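PDB 5K04: N-terminal acetyltransferase B complex subunit MDM20, which probably serves as the non-catalytic auxiliary subunit of the NatB N-terminal acetyltransferase complex, a largely helical partner of the catalytic subunit. Local coordinates for residues A[390-395]-A[420-425]; A[394-399]-A[726-731]; A[414-419]-A[426-431]; A[710-715]-A[738-743]. One frame throughout, in Å; residues are numbered along the deposited sequence.

Interaction 1 of 4, residues A[390-395]-A[420-425]; sequences NTIKNI and SQLNTN
Leu422 meets helix 388-404 through one methyl, CD1, which is shared by three side chains of the segment 390-395. Ile395 comes at it tip to tip: the two chains reach toward each other and end at CD1 against CD1, 3.8 Å apart. Ile392 presents its flank instead, crossing Leu422 at about a right angle with CG1 4.0 Å from Leu422 CD1. Both isoleucines carry CG1 beside the backbone N and CG2 anti to it (chi1 -70° for Ile392, -78° for Ile395), a geometry that leaves the CG1 branch of each to make the contact. The third neighbour, Thr391, adds its methyl, with CG2 4.2 Å from Leu422 CD1; the same CG2 lies 4.3 Å from Gln421 CB.

Beyond CB the Gln421 chain bends away from the helix, and its amide nitrogen NE2 bonds to the backbone oxygens of Asp566 and Lys417. What Gln421 gives to the contact is therefore its aliphatic root. With 156 Å² buried in all, the interface is small, yet four of its five touching residues are buried. Ile392 also packs on Met718 and Ile395 on Tyr419, so the two isoleucines have apolar neighbours beyond the leucine. A loop leucine packed back on helix 388-404, the helix before 409-419, fits an all-helical, TPR-like array, consistent with the TPR relationship of this non-catalytic NatB subunit family.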
# COMPACT_ATOMS: atom_id res chain seq x y z
N ASN A 390 31.80 -2.59 6.80
CA ASN A 390 31.11 -3.69 6.14
C ASN A 390 30.00 -3.16 5.24
O ASN A 390 29.78 -3.68 4.14
CB ASN A 390 30.56 -4.65 7.19
CG ASN A 390 29.61 -5.68 6.60
OD1 ASN A 390 28.42 -5.42 6.43
ND2 ASN A 390 30.13 -6.86 6.31
N THR A 391 29.31 -2.11 5.70
CA THR A 391 28.24 -1.51 4.92
C THR A 391 28.76 -0.91 3.62
O THR A 391 28.17 -1.08 2.55
CB THR A 391 27.55 -0.46 5.79
OG1 THR A 391 26.87 -1.13 6.86
CG2 THR A 391 26.57 0.40 4.98
N ILE A 392 29.90 -0.21 3.70
CA ILE A 392 30.50 0.40 2.53
C ILE A 392 31.01 -0.67 1.58
O ILE A 392 30.83 -0.58 0.35
CB ILE A 392 31.61 1.37 2.96
CG1 ILE A 392 31.00 2.61 3.63
CG2 ILE A 392 32.48 1.75 1.77
CD1 ILE A 392 32.05 3.56 4.21
N LYS A 393 31.67 -1.70 2.11
CA LYS A 393 32.14 -2.80 1.27
C LYS A 393 30.99 -3.39 0.48
O LYS A 393 31.08 -3.58 -0.75
CB LYS A 393 32.83 -3.87 2.13
CG LYS A 393 33.15 -5.16 1.35
CD LYS A 393 33.69 -6.29 2.24
CE LYS A 393 32.58 -6.99 2.99
NZ LYS A 393 33.07 -8.12 3.78
N ASN A 394 29.87 -3.66 1.15
CA ASN A 394 28.75 -4.29 0.48
C ASN A 394 27.98 -3.33 -0.42
O ASN A 394 27.38 -3.77 -1.40
CB ASN A 394 27.86 -4.97 1.52
CG ASN A 394 28.45 -6.30 1.99
OD1 ASN A 394 28.69 -7.20 1.19
ND2 ASN A 394 28.72 -6.41 3.28
N ILE A 395 28.02 -2.02 -0.14
CA ILE A 395 27.57 -1.03 -1.12
C ILE A 395 28.35 -1.18 -2.43
O ILE A 395 27.78 -1.14 -3.53
CB ILE A 395 27.71 0.39 -0.56
CG1 ILE A 395 26.58 0.71 0.42
CG2 ILE A 395 27.75 1.41 -1.70
CD1 ILE A 395 26.73 2.04 1.14
N SER A 420 20.97 4.00 3.78
CA SER A 420 20.16 4.55 4.86
C SER A 420 20.86 4.42 6.21
O SER A 420 20.38 5.01 7.18
CB SER A 420 18.80 3.85 4.93
OG SER A 420 18.87 2.66 5.70
N GLN A 421 21.95 3.65 6.28
CA GLN A 421 22.77 3.49 7.48
C GLN A 421 23.81 4.59 7.63
O GLN A 421 24.44 4.69 8.69
CB GLN A 421 23.50 2.14 7.45
CG GLN A 421 22.62 0.94 7.25
CD GLN A 421 21.50 0.87 8.28
OE1 GLN A 421 21.75 0.82 9.47
NE2 GLN A 421 20.26 0.92 7.80
N LEU A 422 24.04 5.37 6.59
CA LEU A 422 25.11 6.35 6.53
C LEU A 422 24.50 7.74 6.38
O LEU A 422 23.28 7.90 6.27
CB LEU A 422 26.06 6.05 5.37
CG LEU A 422 26.68 4.66 5.36
CD1 LEU A 422 27.46 4.44 4.04
CD2 LEU A 422 27.57 4.43 6.59
N ASN A 423 25.39 8.75 6.40
CA ASN A 423 25.02 10.13 6.13
C ASN A 423 25.07 10.47 4.65
O ASN A 423 25.10 11.65 4.28
CB ASN A 423 25.91 11.07 6.95
CG ASN A 423 25.73 10.86 8.44
OD1 ASN A 423 24.62 10.98 8.98
ND2 ASN A 423 26.82 10.54 9.11
N THR A 424 25.07 9.45 3.79
CA THR A 424 25.06 9.58 2.34
C THR A 424 23.63 9.79 1.82
O THR A 424 23.14 9.08 0.94
CB THR A 424 25.69 8.34 1.72
OG1 THR A 424 25.00 7.18 2.20
CG2 THR A 424 27.14 8.24 2.11
N ASN A 425 22.96 10.79 2.38
CA ASN A 425 21.52 10.97 2.15
C ASN A 425 21.22 11.44 0.73
O ASN A 425 20.07 11.36 0.28
CB ASN A 425 20.99 11.93 3.20
CG ASN A 425 21.49 11.59 4.60
OD1 ASN A 425 21.50 10.43 5.01
ND2 ASN A 425 21.94 12.61 5.32

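Interaction 2 of 4, residues A[394-399]-A[726-731]; sequences NIVLLK and VDISQT
Val396 meets the 726-731 segment with both methyls, at the point where a loop runs into helix 729-747 and packs on the flank of helix 388-404, within the all-helical fold. The backbones come closest at Val396 and Ile728, whose CA atoms are 6.5 Å apart. On the tight side, the Val396 CG1 methyl sits 3.7 Å from Ile728 CD1, the two side chains crossing at about a right angle, and it also lies 4.0 Å from Val726 CB. Its partner CG2 is turned to Thr731, 3.7 Å from the CG2 methyl of that residue. With CG1 anti to the backbone N (chi1 176°), Val396 thus splits its two branches, one to Val726 and Ile728, the other to Thr731. Leu397 contributes more loosely, its CD2 4.4 Å from Val726 CG1.

The polar part of the contact is at Lys399, which is partly exposed. Its chain bends at chi3 and reaches the buried Thr731 tip to tip, NZ donating to OG1 over 2.9 Å. The ammonium group also has a long, weak ion pair with Glu734, further along the same helix as Thr731. Thr731 is therefore amphipathic in use, with its methyl on the valine and its hydroxyl oxygen on the lysine.

The exposed Asp727 turns its side chain from helix 388-404 and offers Val396 its backbone oxygen. The carboxylate works within its own segment, as a cap on the incoming helix: Gln730 N donates to Asp727 OD2 at 2.9 Å with an N-H...O angle of 160°, meeting the oxygen from 36° out of the carboxylate plane.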
# COMPACT_ATOMS: atom_id res chain seq x y z
N ASN A 394 29.87 -3.66 1.15
CA ASN A 394 28.75 -4.29 0.48
C ASN A 394 27.98 -3.33 -0.42
O ASN A 394 27.38 -3.77 -1.40
CB ASN A 394 27.86 -4.97 1.52
CG ASN A 394 28.45 -6.30 1.99
OD1 ASN A 394 28.69 -7.20 1.19
ND2 ASN A 394 28.72 -6.41 3.28
N ILE A 395 28.02 -2.02 -0.14
CA ILE A 395 27.57 -1.03 -1.12
C ILE A 395 28.35 -1.18 -2.43
O ILE A 395 27.78 -1.14 -3.53
CB ILE A 395 27.71 0.39 -0.56
CG1 ILE A 395 26.58 0.71 0.42
CG2 ILE A 395 27.75 1.41 -1.70
CD1 ILE A 395 26.73 2.04 1.14
N VAL A 396 29.68 -1.34 -2.33
CA VAL A 396 30.51 -1.52 -3.52
C VAL A 396 30.12 -2.79 -4.28
O VAL A 396 30.10 -2.81 -5.51
CB VAL A 396 31.99 -1.54 -3.11
CG1 VAL A 396 32.87 -1.81 -4.30
CG2 VAL A 396 32.36 -0.22 -2.45
N LEU A 397 29.79 -3.85 -3.54
CA LEU A 397 29.44 -5.10 -4.20
C LEU A 397 28.07 -5.01 -4.88
O LEU A 397 27.91 -5.45 -6.02
CB LEU A 397 29.49 -6.26 -3.20
CG LEU A 397 30.87 -6.56 -2.58
CD1 LEU A 397 30.80 -7.54 -1.39
CD2 LEU A 397 31.83 -7.10 -3.63
N LEU A 398 27.09 -4.42 -4.20
CA LEU A 398 25.76 -4.25 -4.79
C LEU A 398 25.82 -3.44 -6.08
O LEU A 398 25.32 -3.86 -7.12
CB LEU A 398 24.81 -3.60 -3.78
CG LEU A 398 24.40 -4.49 -2.60
CD1 LEU A 398 23.49 -3.76 -1.65
CD2 LEU A 398 23.73 -5.81 -3.07
N LYS A 399 26.48 -2.27 -6.03
CA LYS A 399 26.67 -1.44 -7.22
C LYS A 399 27.36 -2.23 -8.33
O LYS A 399 27.02 -2.08 -9.51
CB LYS A 399 27.48 -0.18 -6.90
CG LYS A 399 26.80 0.75 -5.91
CD LYS A 399 27.72 1.87 -5.48
CE LYS A 399 28.13 2.73 -6.66
NZ LYS A 399 29.25 3.63 -6.27
N VAL A 726 36.78 -5.48 -7.76
CA VAL A 726 35.99 -4.25 -7.79
C VAL A 726 36.94 -3.08 -7.58
O VAL A 726 38.08 -3.25 -7.14
CB VAL A 726 34.89 -4.24 -6.71
CG1 VAL A 726 33.74 -5.17 -7.09
CG2 VAL A 726 35.47 -4.64 -5.38
N ASP A 727 36.46 -1.89 -7.90
CA ASP A 727 37.13 -0.64 -7.55
C ASP A 727 36.41 -0.04 -6.35
O ASP A 727 35.23 0.31 -6.43
CB ASP A 727 37.13 0.35 -8.71
CG ASP A 727 37.82 1.66 -8.36
OD1 ASP A 727 39.06 1.63 -8.09
OD2 ASP A 727 37.13 2.70 -8.35
N ILE A 728 37.13 0.04 -5.22
CA ILE A 728 36.60 0.70 -4.03
C ILE A 728 36.67 2.21 -4.20
O ILE A 728 35.84 2.95 -3.65
CB ILE A 728 37.40 0.26 -2.79
CG1 ILE A 728 37.55 -1.26 -2.77
CG2 ILE A 728 36.70 0.72 -1.53
CD1 ILE A 728 36.24 -1.99 -2.84
N SER A 729 37.64 2.68 -4.99
CA SER A 729 38.06 4.08 -4.98
C SER A 729 36.93 5.02 -5.36
O SER A 729 36.67 6.01 -4.67
CB SER A 729 39.25 4.25 -5.94
OG SER A 729 39.66 5.60 -6.03
N GLN A 730 36.25 4.72 -6.47
CA GLN A 730 35.19 5.60 -6.97
C GLN A 730 34.06 5.73 -5.96
O GLN A 730 33.45 6.81 -5.85
CB GLN A 730 34.68 5.05 -8.30
CG GLN A 730 33.51 5.83 -8.86
CD GLN A 730 33.77 7.32 -8.90
OE1 GLN A 730 34.84 7.76 -9.34
NE2 GLN A 730 32.81 8.11 -8.43
N THR A 731 33.77 4.66 -5.21
CA THR A 731 32.70 4.70 -4.22
C THR A 731 33.12 5.47 -2.98
O THR A 731 32.33 6.25 -2.42
CB THR A 731 32.26 3.28 -3.85
OG1 THR A 731 31.70 2.62 -5.00
CG2 THR A 731 31.22 3.32 -2.75

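Interaction 3 of 4, residues A[414-419]-A[426-431]; sequences WLMKLY and DLIFPI
Between Met416 and Tyr419, which both touch the 426-431 segment, the carbonyl oxygen of Lys417 is held by two bonds, from Ser420 OG and Gln421 NE2, at the C-terminal end of helix 409-419. The chain then doubles back through a short loop, forming a helix-loop-helix turn whose inner faces are apolar.

Tyr419 carries much of this packing. Leu427 CB stands over its ring, 4.0 Å from the centroid and only 12° off the normal, a CH-pi contact. Leu427 CD1 extends across the same ring to CE1, 3.6 Å away. Ile431 comes from another direction: its CD1 lies in the ring plane, at the edge, 3.7 Å from Tyr419 CE2. The aromatic group is thus fitted by one side chain over a face and another at its rim. Root packing is added by Tyr419 CB, 3.8 Å from Ile428 CG1.

Ile431 CD1 is also in contact with Leu415 CD2 at 3.6 Å, the two chains crossing at about a right angle. Leu415 reaches it because its CG is anti to the backbone N (chi1 -177°), unlike Met416 and Tyr419. Met416 and Ile431 slide past each other in opposite directions. The CA atoms of Met416 and Ile428 are 5.6 Å apart, the closest backbone approach, and here the thioether rests on a methyl, with Met416 SD 3.5 Å from Ile428 CG2.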
# COMPACT_ATOMS: atom_id res chain seq x y z
N TRP A 414 18.11 -3.14 -1.41
CA TRP A 414 19.13 -3.33 -0.38
C TRP A 414 20.16 -2.20 -0.42
O TRP A 414 20.57 -1.70 0.63
CB TRP A 414 19.80 -4.70 -0.57
CG TRP A 414 19.06 -5.78 0.14
CD1 TRP A 414 18.17 -6.67 -0.42
CD2 TRP A 414 19.10 -6.07 1.54
NE1 TRP A 414 17.67 -7.50 0.55
CE2 TRP A 414 18.22 -7.15 1.76
CE3 TRP A 414 19.78 -5.51 2.63
CZ2 TRP A 414 18.00 -7.70 3.04
CZ3 TRP A 414 19.58 -6.07 3.90
CH2 TRP A 414 18.69 -7.15 4.09
N LEU A 415 20.55 -1.78 -1.63
CA LEU A 415 21.47 -0.65 -1.76
C LEU A 415 20.92 0.58 -1.05
O LEU A 415 21.67 1.30 -0.36
CB LEU A 415 21.71 -0.36 -3.25
CG LEU A 415 22.71 0.76 -3.54
CD1 LEU A 415 24.04 0.46 -2.81
CD2 LEU A 415 22.93 0.92 -5.04
N MET A 416 19.62 0.84 -1.18
CA MET A 416 19.01 1.96 -0.45
C MET A 416 19.06 1.73 1.06
O MET A 416 19.36 2.66 1.82
CB MET A 416 17.58 2.20 -0.94
CG MET A 416 17.53 2.98 -2.25
SD MET A 416 15.95 3.66 -2.74
CE MET A 416 15.14 2.15 -2.98
N LYS A 417 18.81 0.49 1.51
CA LYS A 417 18.88 0.19 2.94
C LYS A 417 20.27 0.46 3.50
O LYS A 417 20.41 1.05 4.57
CB LYS A 417 18.47 -1.26 3.21
CG LYS A 417 17.03 -1.57 2.83
CD LYS A 417 16.61 -3.02 3.11
CE LYS A 417 16.84 -3.44 4.55
NZ LYS A 417 16.25 -4.79 4.82
N LEU A 418 21.32 0.02 2.78
CA LEU A 418 22.69 0.27 3.23
C LEU A 418 22.99 1.76 3.30
O LEU A 418 23.50 2.25 4.31
CB LEU A 418 23.70 -0.42 2.30
CG LEU A 418 23.73 -1.95 2.15
CD1 LEU A 418 25.09 -2.44 1.63
CD2 LEU A 418 23.41 -2.65 3.42
N TYR A 419 22.66 2.50 2.22
CA TYR A 419 22.84 3.95 2.22
C TYR A 419 22.08 4.60 3.36
O TYR A 419 22.50 5.67 3.85
CB TYR A 419 22.36 4.56 0.91
CG TYR A 419 23.32 4.49 -0.27
CD1 TYR A 419 24.69 4.70 -0.10
CD2 TYR A 419 22.85 4.26 -1.55
CE1 TYR A 419 25.56 4.65 -1.20
CE2 TYR A 419 23.69 4.19 -2.63
CZ TYR A 419 25.05 4.38 -2.46
OH TYR A 419 25.87 4.32 -3.56
N ASP A 426 22.28 11.87 0.04
CA ASP A 426 22.28 12.36 -1.33
C ASP A 426 21.84 11.30 -2.35
O ASP A 426 21.35 11.65 -3.42
CB ASP A 426 23.73 12.80 -1.62
CG ASP A 426 23.83 14.02 -2.42
OD1 ASP A 426 23.20 14.07 -3.49
OD2 ASP A 426 24.56 14.93 -1.98
N LEU A 427 22.04 10.02 -2.03
CA LEU A 427 22.24 8.97 -3.04
C LEU A 427 21.09 7.98 -3.13
O LEU A 427 21.16 7.03 -3.92
CB LEU A 427 23.53 8.20 -2.74
CG LEU A 427 24.81 9.03 -2.56
CD1 LEU A 427 25.99 8.12 -2.21
CD2 LEU A 427 25.10 9.90 -3.80
N ILE A 428 20.03 8.16 -2.35
CA ILE A 428 18.93 7.21 -2.34
C ILE A 428 17.90 7.52 -3.43
O ILE A 428 17.47 6.63 -4.16
CB ILE A 428 18.31 7.20 -0.93
CG1 ILE A 428 19.35 6.70 0.10
CG2 ILE A 428 17.03 6.41 -0.91
CD1 ILE A 428 18.84 6.66 1.53
N PHE A 429 17.50 8.79 -3.55
CA PHE A 429 16.50 9.19 -4.54
C PHE A 429 16.80 8.74 -5.96
O PHE A 429 15.85 8.35 -6.66
CB PHE A 429 16.32 10.72 -4.51
CG PHE A 429 15.06 11.17 -3.84
CD1 PHE A 429 13.82 10.86 -4.38
CD2 PHE A 429 15.11 11.89 -2.65
CE1 PHE A 429 12.65 11.26 -3.75
CE2 PHE A 429 13.94 12.31 -2.02
CZ PHE A 429 12.71 11.99 -2.56
N PRO A 430 18.04 8.78 -6.45
CA PRO A 430 18.27 8.30 -7.83
C PRO A 430 17.90 6.83 -8.02
O PRO A 430 17.39 6.45 -9.08
CB PRO A 430 19.77 8.56 -8.03
CG PRO A 430 20.07 9.74 -7.12
CD PRO A 430 19.24 9.43 -5.89
N ILE A 431 18.11 6.01 -6.99
CA ILE A 431 17.78 4.59 -7.07
C ILE A 431 16.27 4.39 -7.05
O ILE A 431 15.72 3.68 -7.90
CB ILE A 431 18.46 3.84 -5.91
CG1 ILE A 431 19.98 4.05 -5.98
CG2 ILE A 431 18.11 2.36 -5.96
CD1 ILE A 431 20.69 3.68 -4.70

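Interaction 4 of 4, residues A[710-715]-A[738-743]; sequences RQHEII and SIEDCV
Ile739 faces helix 707-717 with two branches. Its CD1 meets Ile715 CD1 tip to tip at 3.8 Å and also borders Gln711 OE1. Its CG2 lies against the end of Gln711, 3.5 Å from OE1 and equally near NE2, so the methyl packs against the amide as a whole. Gln711 is extended beyond CG and crosses Ile739 obliquely; its NE2 also comes within 4.3 Å of Val743 CG2.

One residue further along each helix, His712 and Glu740 meet at about a right angle. Glu740 OE1 lies at the edge of the imidazole, near its plane, 3.4 Å from His712 CE1, while ring and carboxylate planes are 52° apart. The ionisable atoms themselves, His712 NE2 and Glu740 OE1, are 4.3 Å apart, so they are neighbours without touching; the carboxylate could nonetheless favour a protonated ring.

The next shell fixes these polar groups. His712 NE2 bonds to the backbone oxygen of Lys736, on the helix it faces, which helps to fix the turn of the ring. The Gln711 amide is held at both ends: OE1 accepts from Asn423 ND2 and NE2 donates to Leu707 O. These bonds supply polar partners for an otherwise apolar, buried position. Val708 extends the packing, touching both Glu740 and Val743.

The helix axes pass 10.7 Å apart at 167°, nearly antiparallel. Since helix 729-747 follows helix 707-717 directly in the chain, the pair forms an antiparallel alpha-alpha hairpin, close to the C-terminus of this all-helical chain.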
# COMPACT_ATOMS: atom_id res chain seq x y z
N ARG A 710 36.54 14.04 10.20
CA ARG A 710 36.70 12.80 10.95
C ARG A 710 36.06 11.62 10.23
O ARG A 710 36.62 10.52 10.22
CB ARG A 710 36.12 13.02 12.35
CG ARG A 710 36.91 14.11 13.09
CD ARG A 710 36.21 14.67 14.31
NE ARG A 710 35.95 13.64 15.31
CZ ARG A 710 35.07 13.78 16.30
NH1 ARG A 710 34.39 14.91 16.41
NH2 ARG A 710 34.88 12.80 17.16
N GLN A 711 34.90 11.83 9.60
CA GLN A 711 34.30 10.78 8.78
C GLN A 711 35.19 10.43 7.59
O GLN A 711 35.36 9.25 7.26
CB GLN A 711 32.90 11.20 8.33
CG GLN A 711 31.81 10.94 9.35
CD GLN A 711 30.45 11.46 8.88
OE1 GLN A 711 29.63 10.72 8.33
NE2 GLN A 711 30.24 12.75 9.08
N HIS A 712 35.76 11.44 6.93
CA HIS A 712 36.67 11.19 5.81
C HIS A 712 37.92 10.42 6.25
O HIS A 712 38.44 9.59 5.51
CB HIS A 712 37.07 12.52 5.15
CG HIS A 712 35.97 13.13 4.35
ND1 HIS A 712 36.15 14.26 3.57
CD2 HIS A 712 34.67 12.78 4.20
CE1 HIS A 712 35.01 14.56 2.97
NE2 HIS A 712 34.10 13.68 3.34
N GLU A 713 38.42 10.71 7.46
CA GLU A 713 39.60 10.03 7.98
C GLU A 713 39.31 8.56 8.28
O GLU A 713 40.15 7.69 8.02
CB GLU A 713 40.11 10.73 9.24
CG GLU A 713 40.66 12.13 9.00
CD GLU A 713 41.11 12.84 10.27
OE1 GLU A 713 40.77 12.37 11.38
OE2 GLU A 713 41.79 13.88 10.15
N ILE A 714 38.14 8.27 8.85
CA ILE A 714 37.76 6.89 9.16
C ILE A 714 37.65 6.09 7.87
O ILE A 714 38.10 4.94 7.79
CB ILE A 714 36.44 6.87 9.96
CG1 ILE A 714 36.59 7.61 11.30
CG2 ILE A 714 35.94 5.45 10.17
CD1 ILE A 714 35.24 8.03 11.90
N ILE A 715 37.06 6.70 6.84
CA ILE A 715 36.88 6.05 5.55
C ILE A 715 38.22 5.74 4.90
O ILE A 715 38.44 4.64 4.39
CB ILE A 715 35.99 6.94 4.66
CG1 ILE A 715 34.54 6.85 5.14
CG2 ILE A 715 36.15 6.59 3.20
CD1 ILE A 715 33.59 7.84 4.46
N SER A 738 29.39 12.93 -0.70
CA SER A 738 27.99 12.97 -0.29
C SER A 738 27.87 13.30 1.19
O SER A 738 26.99 14.07 1.59
CB SER A 738 27.30 11.63 -0.58
OG SER A 738 26.00 11.60 -0.03
N ILE A 739 28.72 12.70 2.02
CA ILE A 739 28.72 13.03 3.44
C ILE A 739 28.99 14.52 3.62
O ILE A 739 28.31 15.21 4.38
CB ILE A 739 29.75 12.17 4.19
CG1 ILE A 739 29.25 10.74 4.33
CG2 ILE A 739 30.08 12.77 5.55
CD1 ILE A 739 30.35 9.76 4.71
N GLU A 740 29.98 15.03 2.89
CA GLU A 740 30.36 16.44 3.00
C GLU A 740 29.19 17.34 2.61
O GLU A 740 28.74 18.17 3.41
CB GLU A 740 31.57 16.72 2.11
CG GLU A 740 31.99 18.20 2.07
CD GLU A 740 33.44 18.41 1.64
OE1 GLU A 740 34.14 17.43 1.34
OE2 GLU A 740 33.87 19.57 1.60
N ASP A 741 28.69 17.19 1.38
CA ASP A 741 27.60 18.02 0.90
C ASP A 741 26.40 17.99 1.85
O ASP A 741 25.82 19.03 2.18
CB ASP A 741 27.20 17.58 -0.51
CG ASP A 741 28.31 17.76 -1.53
OD1 ASP A 741 29.16 18.66 -1.35
OD2 ASP A 741 28.35 16.99 -2.51
N CYS A 742 26.01 16.80 2.31
CA CYS A 742 24.79 16.72 3.13
C CYS A 742 25.03 17.31 4.52
O CYS A 742 24.18 18.04 5.04
CB CYS A 742 24.28 15.28 3.18
SG CYS A 742 23.75 14.58 1.62
N VAL A 743 26.20 17.07 5.11
CA VAL A 743 26.48 17.58 6.46
C VAL A 743 26.70 19.09 6.45
O VAL A 743 26.22 19.80 7.34
CB VAL A 743 27.70 16.86 7.07
CG1 VAL A 743 28.16 17.58 8.33
CG2 VAL A 743 27.35 15.42 7.39

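Overall arrangement
Helix 388-404 serves interactions 1 and 2, whose centres are 11 Å apart and which share Ile395. The centre of interaction 3 lies about 9 Å from that of interaction 1, and it joins the same cluster: Ile395 CD1 lies 3.6 Å from Tyr419 CD1, and Lys399 CD 3.6 Å from Tyr419 OH. Helix 729-747 takes part in interactions 2 and 4, which do not touch and whose centres are about 17 Å apart. The loop 420-425 also packs on interaction 4, with Thr424 CA 3.2 Å from Ser738 OG. Through interaction 2, helix 729-747 and its lead-in pack on helix 388-404, over 300 residues earlier in the chain. None of the segments touches the other protein chain of the assembly.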